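Side-chain contacts in hypothetical 41.8 kDa protein in SPO13-ARG4 intergenic region (PDB 2A08), which helps organise the actin cytoskeleton and supports fluid-phase endocytosis and vesicle trafficking, the piece described here being its protein-binding SH3 domain: residues A[20-25]-A[54-59]; A[28-33]-A[50-55]. All coordinates share one frame; numbering follows the deposited sequence. Where two conformers were deposited one is given.

Contact 1 of 2, residues A[20-25]-A[54-59]; sequences LAFKKG and ANYVRV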
loop_
_atom_site.group_PDB
_atom_site.type_symbol
_atom_site.label_atom_id
_atom_site.label_comp_id
_atom_site.label_asym_id
_atom_site.label_seq_id
_atom_site.Cartn_x
_atom_site.Cartn_y
_atom_site.Cartn_z
ATOM N N LEU A 20 -2.291 5.608 -3.771
ATOM C CA LEU A 20 -0.855 5.347 -3.886
ATOM C C LEU A 20 -0.567 4.379 -5.013
ATOM O O LEU A 20 -1.076 3.252 -5.022
ATOM C CB LEU A 20 -0.313 4.761 -2.593
ATOM C CG LEU A 20 1.159 4.397 -2.542
ATOM C CD1 LEU A 20 1.985 5.646 -2.503
ATOM C CD2 LEU A 20 1.385 3.496 -1.301
ATOM N N ALA A 21 0.237 4.799 -5.966
ATOM C CA ALA A 21 0.683 3.941 -7.051
ATOM C C ALA A 21 1.924 3.203 -6.617
ATOM O O ALA A 21 2.771 3.761 -5.914
ATOM C CB ALA A 21 0.987 4.764 -8.255
ATOM N N PHE A 22 2.053 1.963 -7.047
ATOM C CA PHE A 22 3.278 1.197 -6.806
ATOM C C PHE A 22 3.414 0.061 -7.803
ATOM O O PHE A 22 2.474 -0.210 -8.576
ATOM C CB PHE A 22 3.379 0.673 -5.355
ATOM C CG PHE A 22 2.171 -0.086 -4.867
ATOM C CD1 PHE A 22 1.892 -1.378 -5.284
ATOM C CD2 PHE A 22 1.324 0.490 -3.953
ATOM C CE1 PHE A 22 0.783 -2.073 -4.813
ATOM C CE2 PHE A 22 0.200 -0.212 -3.465
ATOM C CZ PHE A 22 -0.055 -1.496 -3.906
ATOM N N LYS A 23 4.599 -0.552 -7.810
ATOM C CA LYS A 23 4.929 -1.708 -8.644
ATOM C C LYS A 23 5.192 -2.925 -7.783
ATOM O O LYS A 23 5.660 -2.805 -6.644
ATOM C CB LYS A 23 6.161 -1.439 -9.512
ATOM C CG LYS A 23 6.012 -0.222 -10.366
ATOM C CD LYS A 23 5.063 -0.439 -11.522
ATOM C CE LYS A 23 5.066 0.783 -12.502
ATOM N NZ LYS A 23 6.414 1.365 -12.794
ATOM N N LYS A 24 4.877 -4.100 -8.330
ATOM C CA LYS A 24 5.241 -5.386 -7.712
ATOM C C LYS A 24 6.673 -5.341 -7.174
ATOM O O LYS A 24 7.579 -4.922 -7.881
ATOM C CB LYS A 24 5.033 -6.546 -8.729
ATOM C CG LYS A 24 5.372 -7.889 -8.141
ATOM C CD LYS A 24 5.157 -8.997 -9.150
ATOM C CE LYS A 24 5.392 -10.347 -8.520
ATOM N NZ LYS A 24 5.066 -11.382 -9.557
ATOM N N GLY A 25 6.839 -5.689 -5.896
ATOM C CA GLY A 25 8.155 -5.798 -5.277
ATOM C C GLY A 25 8.542 -4.536 -4.517
ATOM O O GLY A 25 9.484 -4.560 -3.735
ATOM N N ALA A 54 -5.780 -3.520 0.328
ATOM C CA ALA A 54 -4.958 -4.284 1.286
ATOM C C ALA A 54 -4.404 -5.584 0.717
ATOM O O ALA A 54 -3.278 -5.952 1.039
ATOM C CB ALA A 54 -5.777 -4.614 2.502
ATOM N N ASN A 55 -5.187 -6.306 -0.085
ATOM C CA ASN A 55 -4.771 -7.585 -0.624
ATOM C C ASN A 55 -3.670 -7.515 -1.692
ATOM O O ASN A 55 -3.199 -8.538 -2.160
ATOM C CB ASN A 55 -5.969 -8.338 -1.140
ATOM C CG ASN A 55 -6.622 -7.672 -2.356
ATOM O OD1 ASN A 55 -6.795 -6.459 -2.395
ATOM N ND2 ASN A 55 -7.059 -8.497 -3.285
ATOM N N TYR A 56 -3.245 -6.306 -2.050
ATOM C CA TYR A 56 -2.156 -6.143 -3.021
ATOM C C TYR A 56 -0.769 -6.227 -2.385
ATOM O O TYR A 56 0.237 -6.175 -3.109
ATOM C CB TYR A 56 -2.251 -4.829 -3.779
ATOM C CG TYR A 56 -3.234 -4.766 -4.938
ATOM C CD1 TYR A 56 -4.547 -5.152 -4.762
ATOM C CD2 TYR A 56 -2.848 -4.263 -6.170
ATOM C CE1 TYR A 56 -5.457 -5.051 -5.814
ATOM C CE2 TYR A 56 -3.723 -4.168 -7.217
ATOM C CZ TYR A 56 -5.058 -4.544 -7.042
ATOM O OH TYR A 56 -5.965 -4.404 -8.111
ATOM N N VAL A 57 -0.720 -6.276 -1.057
ATOM C CA VAL A 57 0.553 -6.310 -0.332
ATOM C C VAL A 57 0.593 -7.450 0.674
ATOM O O VAL A 57 -0.430 -7.993 1.064
ATOM C CB VAL A 57 0.881 -4.954 0.395
ATOM C CG1 VAL A 57 0.736 -3.769 -0.558
ATOM C CG2 VAL A 57 0.031 -4.733 1.661
ATOM N N ARG A 58 1.800 -7.790 1.112
ATOM C CA ARG A 58 2.021 -8.774 2.169
ATOM C C ARG A 58 2.861 -8.095 3.252
ATOM O O ARG A 58 4.029 -7.770 3.018
ATOM C CB ARG A 58 2.763 -9.992 1.635
ATOM C CG ARG A 58 3.086 -11.049 2.711
ATOM C CD ARG A 58 3.778 -12.308 2.176
ATOM N NE ARG A 58 3.033 -12.917 1.073
ATOM C CZ ARG A 58 3.569 -13.671 0.106
ATOM N NH1 ARG A 58 4.867 -13.942 0.080
ATOM N NH2 ARG A 58 2.793 -14.138 -0.853
ATOM N N VAL A 59 2.267 -7.870 4.411
ATOM C CA VAL A 59 2.981 -7.295 5.553
ATOM C C VAL A 59 4.160 -8.206 5.953
ATOM O O VAL A 59 4.043 -9.422 5.994
ATOM C CB VAL A 59 2.050 -7.059 6.756
ATOM C CG1 VAL A 59 2.830 -6.551 7.975
ATOM C CG2 VAL A 59 0.944 -6.079 6.369
#

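Contact 2 of 2, residues A[28-33]-A[50-55]; sequences ITILKK and GIFPAN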
loop_
_atom_site.group_PDB
_atom_site.type_symbol
_atom_site.label_atom_id
_atom_site.label_comp_id
_atom_site.label_asym_id
_atom_site.label_seq_id
_atom_site.Cartn_x
_atom_site.Cartn_y
_atom_site.Cartn_z
ATOM N N ILE A 28 6.314 -0.903 0.749
ATOM C CA ILE A 28 5.345 0.127 1.146
ATOM C C ILE A 28 5.409 0.274 2.679
ATOM O O ILE A 28 5.285 -0.696 3.403
ATOM C CB ILE A 28 3.917 -0.287 0.718
ATOM C CG1 ILE A 28 3.848 -0.697 -0.777
ATOM C CG2 ILE A 28 2.880 0.772 1.126
ATOM C CD1 ILE A 28 4.475 0.166 -1.749
ATOM N N THR A 29 5.602 1.498 3.147
ATOM C CA THR A 29 5.498 1.802 4.551
ATOM C C THR A 29 4.021 1.977 4.860
ATOM O O THR A 29 3.357 2.746 4.177
ATOM C CB THR A 29 6.228 3.094 4.838
ATOM O OG1 THR A 29 7.640 2.886 4.681
ATOM C CG2 THR A 29 6.002 3.560 6.261
ATOM N N ILE A 30 3.494 1.258 5.842
ATOM C CA ILE A 30 2.110 1.372 6.218
ATOM C C ILE A 30 1.908 2.522 7.209
ATOM O O ILE A 30 2.436 2.491 8.313
ATOM C CB ILE A 30 1.596 0.072 6.870
ATOM C CG1 ILE A 30 1.843 -1.166 5.984
ATOM C CG2 ILE A 30 0.152 0.243 7.235
ATOM C CD1 ILE A 30 1.171 -1.134 4.694
ATOM N N LEU A 31 1.180 3.543 6.782
ATOM C CA LEU A 31 0.816 4.665 7.650
ATOM C C LEU A 31 -0.360 4.289 8.563
ATOM O O LEU A 31 -0.362 4.627 9.753
ATOM C CB LEU A 31 0.501 5.921 6.810
ATOM C CG LEU A 31 1.641 6.401 5.890
ATOM C CD1 LEU A 31 1.271 7.721 5.256
ATOM C CD2 LEU A 31 2.977 6.544 6.630
ATOM N N LYS A 32 -1.329 3.566 7.999
ATOM C CA LYS A 32 -2.477 3.067 8.760
ATOM C C LYS A 32 -3.100 1.910 8.018
ATOM O O LYS A 32 -3.238 1.957 6.813
ATOM C CB LYS A 32 -3.509 4.161 8.989
ATOM C CG LYS A 32 -4.603 3.725 10.021
ATOM C CD LYS A 32 -5.367 4.869 10.538
ATOM C CE LYS A 32 -6.468 4.392 11.504
ATOM N NZ LYS A 32 -5.936 3.901 12.765
ATOM N N LYS A 33 -3.466 0.853 8.747
ATOM C CA LYS A 33 -4.174 -0.282 8.165
ATOM C C LYS A 33 -5.249 -0.739 9.117
ATOM O O LYS A 33 -5.228 -0.422 10.300
ATOM C CB LYS A 33 -3.223 -1.453 7.913
ATOM C CG LYS A 33 -2.542 -2.014 9.146
ATOM C CD LYS A 33 -1.625 -3.161 8.737
ATOM C CE LYS A 33 -2.349 -4.479 8.544
ATOM N NZ LYS A 33 -3.019 -5.081 9.732
ATOM N N GLY A 50 -0.713 7.543 -0.122
ATOM C CA GLY A 50 -2.113 7.457 -0.446
ATOM C C GLY A 50 -2.667 6.089 -0.116
ATOM O O GLY A 50 -2.019 5.273 0.562
ATOM N N ILE A 51 -3.836 5.788 -0.652
ATOM C CA ILE A 51 -4.544 4.564 -0.312
ATOM C C ILE A 51 -4.377 3.506 -1.393
ATOM O O ILE A 51 -4.084 3.838 -2.561
ATOM C CB ILE A 51 -6.075 4.824 -0.016
ATOM C CG1 ILE A 51 -6.872 5.276 -1.267
ATOM C CG2 ILE A 51 -6.235 5.777 1.155
ATOM C CD1 ILE A 51 -8.373 5.100 -1.060
ATOM N N PHE A 52 -4.533 2.247 -1.001
ATOM C CA PHE A 52 -4.420 1.106 -1.913
ATOM C C PHE A 52 -5.171 -0.089 -1.365
ATOM O O PHE A 52 -5.473 -0.141 -0.167
ATOM C CB PHE A 52 -2.941 0.740 -2.105
ATOM C CG PHE A 52 -2.260 0.313 -0.827
ATOM C CD1 PHE A 52 -2.224 -1.030 -0.473
ATOM C CD2 PHE A 52 -1.686 1.231 0.039
ATOM C CE1 PHE A 52 -1.640 -1.443 0.720
ATOM C CE2 PHE A 52 -1.115 0.808 1.242
ATOM C CZ PHE A 52 -1.085 -0.522 1.566
ATOM N N PRO A 53 -5.506 -1.065 -2.204
ATOM C CA PRO A 53 -6.214 -2.238 -1.695
ATOM C C PRO A 53 -5.302 -3.153 -0.861
ATOM O O PRO A 53 -4.223 -3.542 -1.321
ATOM C CB PRO A 53 -6.753 -2.926 -2.959
ATOM C CG PRO A 53 -6.354 -2.031 -4.068
ATOM C CD PRO A 53 -5.289 -1.141 -3.660
ATOM N N ALA A 54 -5.780 -3.520 0.328
ATOM C CA ALA A 54 -4.958 -4.284 1.286
ATOM C C ALA A 54 -4.404 -5.584 0.717
ATOM O O ALA A 54 -3.278 -5.952 1.039
ATOM C CB ALA A 54 -5.777 -4.614 2.502
ATOM N N ASN A 55 -5.187 -6.306 -0.085
ATOM C CA ASN A 55 -4.771 -7.585 -0.624
ATOM C C ASN A 55 -3.670 -7.515 -1.692
ATOM O O ASN A 55 -3.199 -8.538 -2.160
ATOM C CB ASN A 55 -5.969 -8.338 -1.140
ATOM C CG ASN A 55 -6.622 -7.672 -2.356
ATOM O OD1 ASN A 55 -6.795 -6.459 -2.395
ATOM N ND2 ASN A 55 -7.059 -8.497 -3.285
#

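Contact 1 of 2, residues A[20-25]-A[54-59]
F22, in the irregular chain 20-25, faces Y56 and V57, where the 3-10 segment 54-56 gives way to strand 57-59; this brings the end of the RT loop of the SH3 fold against the 3-10 turn and the start of the last strand. Within 54-59 the change of structure is marked by a weak backbone bond from V57 N to A54 O, 3.3 Å long. Between the two segments the contact is purely apolar, and one ring carries all of the first side. F22 puts CG between its own backbone N and carbonyl carbon (chi1 52°), sending the ring inward with CZ leading. CZ then has two neighbours. Y56 CB, 4.0 Å from F22 CZ, comes up at the ring edge and close to its plane, whereas V57 CG1 approaches the same F22 CZ obliquely at 4.1 Å. The side chains of F22 and V57 run at about a right angle, and of V57 only the CG1 branch makes this contact. CG1, beside the backbone N (chi1 -50°), also packs on F52 of strand 48-53, whose ring meets that of F22 edge-to-face. F22 further rests on A8 of strand 5-8 and V57 on A6, so both belong to the hydrophobic core. Chain 23-26 just beyond F22 has the backbone angles of a type II turn at K24 and G25, consistent with the diverging turn of SH3 domains, and D26 OD2 accepts a hydrogen bond from K23 N. Y56 is less buried: beyond CB, its position is consistent with that of the 3-10 tyrosine lining the proline-peptide surface in other SH3 domains. At the ring's edge, in its plane, N55 OD1 lies 3.5 Å from Y56 CD1.

Contact 2 of 2, residues A[28-33]-A[50-55]
In the SH3 barrel, strands 27-30 and 48-53 are separated in the sheet order by strand 40-45, and the strong curvature of the sheet lets their side chains meet across the interior: F52 reaches from one to I28 and I30 of the other. All three residues are buried, and the contact consists of aliphatic methyls against the far end of an aromatic ring. F52 turns its ring about perpendicular to the plane of its CA, CB and CG (chi2 92°); CE2 and CZ are the atoms that meet the isoleucines. I30 CD1 stands at the ring edge, near the ring plane, 3.9 Å from F52 CZ; the two side chains run at about a right angle. I28 approaches the ring obliquely, its side chain and that of F52 passing in opposite directions. Its CG2 branch is 4.0 Å from F52 CE2, and the same I28 CG2 is 4.2 Å from F52 CZ, so CZ touches both isoleucines. Although the side chain of I30 leaves the backbone to one side of 50-55, the ethyl arm folds back: CG1 lies beside the backbone N and the next torsion bends again (chi2 -62°), which brings CD1 to the ring. I28 also packs on F22 from the RT loop. Beyond I30 the chain turns a corner, and L31 and K32 both face T42 in a classic beta bulge. On the other strand, P53 lies against W40, a pairing consistent with the tryptophan and proline of the peptide-binding surface in other SH3 domains. F52 instead enters the core, where the methyls touching its ring end, I28 CG2 and I30 CD1, are 4.4 Å apart.

Overall arrangement
Contacts 1 and 2 lie with their centres about 8 Å apart and form one continuous hydrophobic core, joined through F22, F52 and V57. F22 CE2 is 3.6 Å from F52 CB, and V57 CG1 is likewise 3.6 Å from F52 CE1. The two share A54 and N55, the start of the 3-10 segment linking strands 48-53 and 57-59. Contact 2 is the more central, with every touching residue buried; contact 1 lies farther out and ends in the partly exposed Y56. Both are apolar, but contact 1 sets a loop phenylalanine against the 3-10 turn and the start of the last strand, while contact 2 sets strand isoleucines against a strand phenylalanine. A probable backbone hydrogen bond, L20 N to I51 O, also ties them.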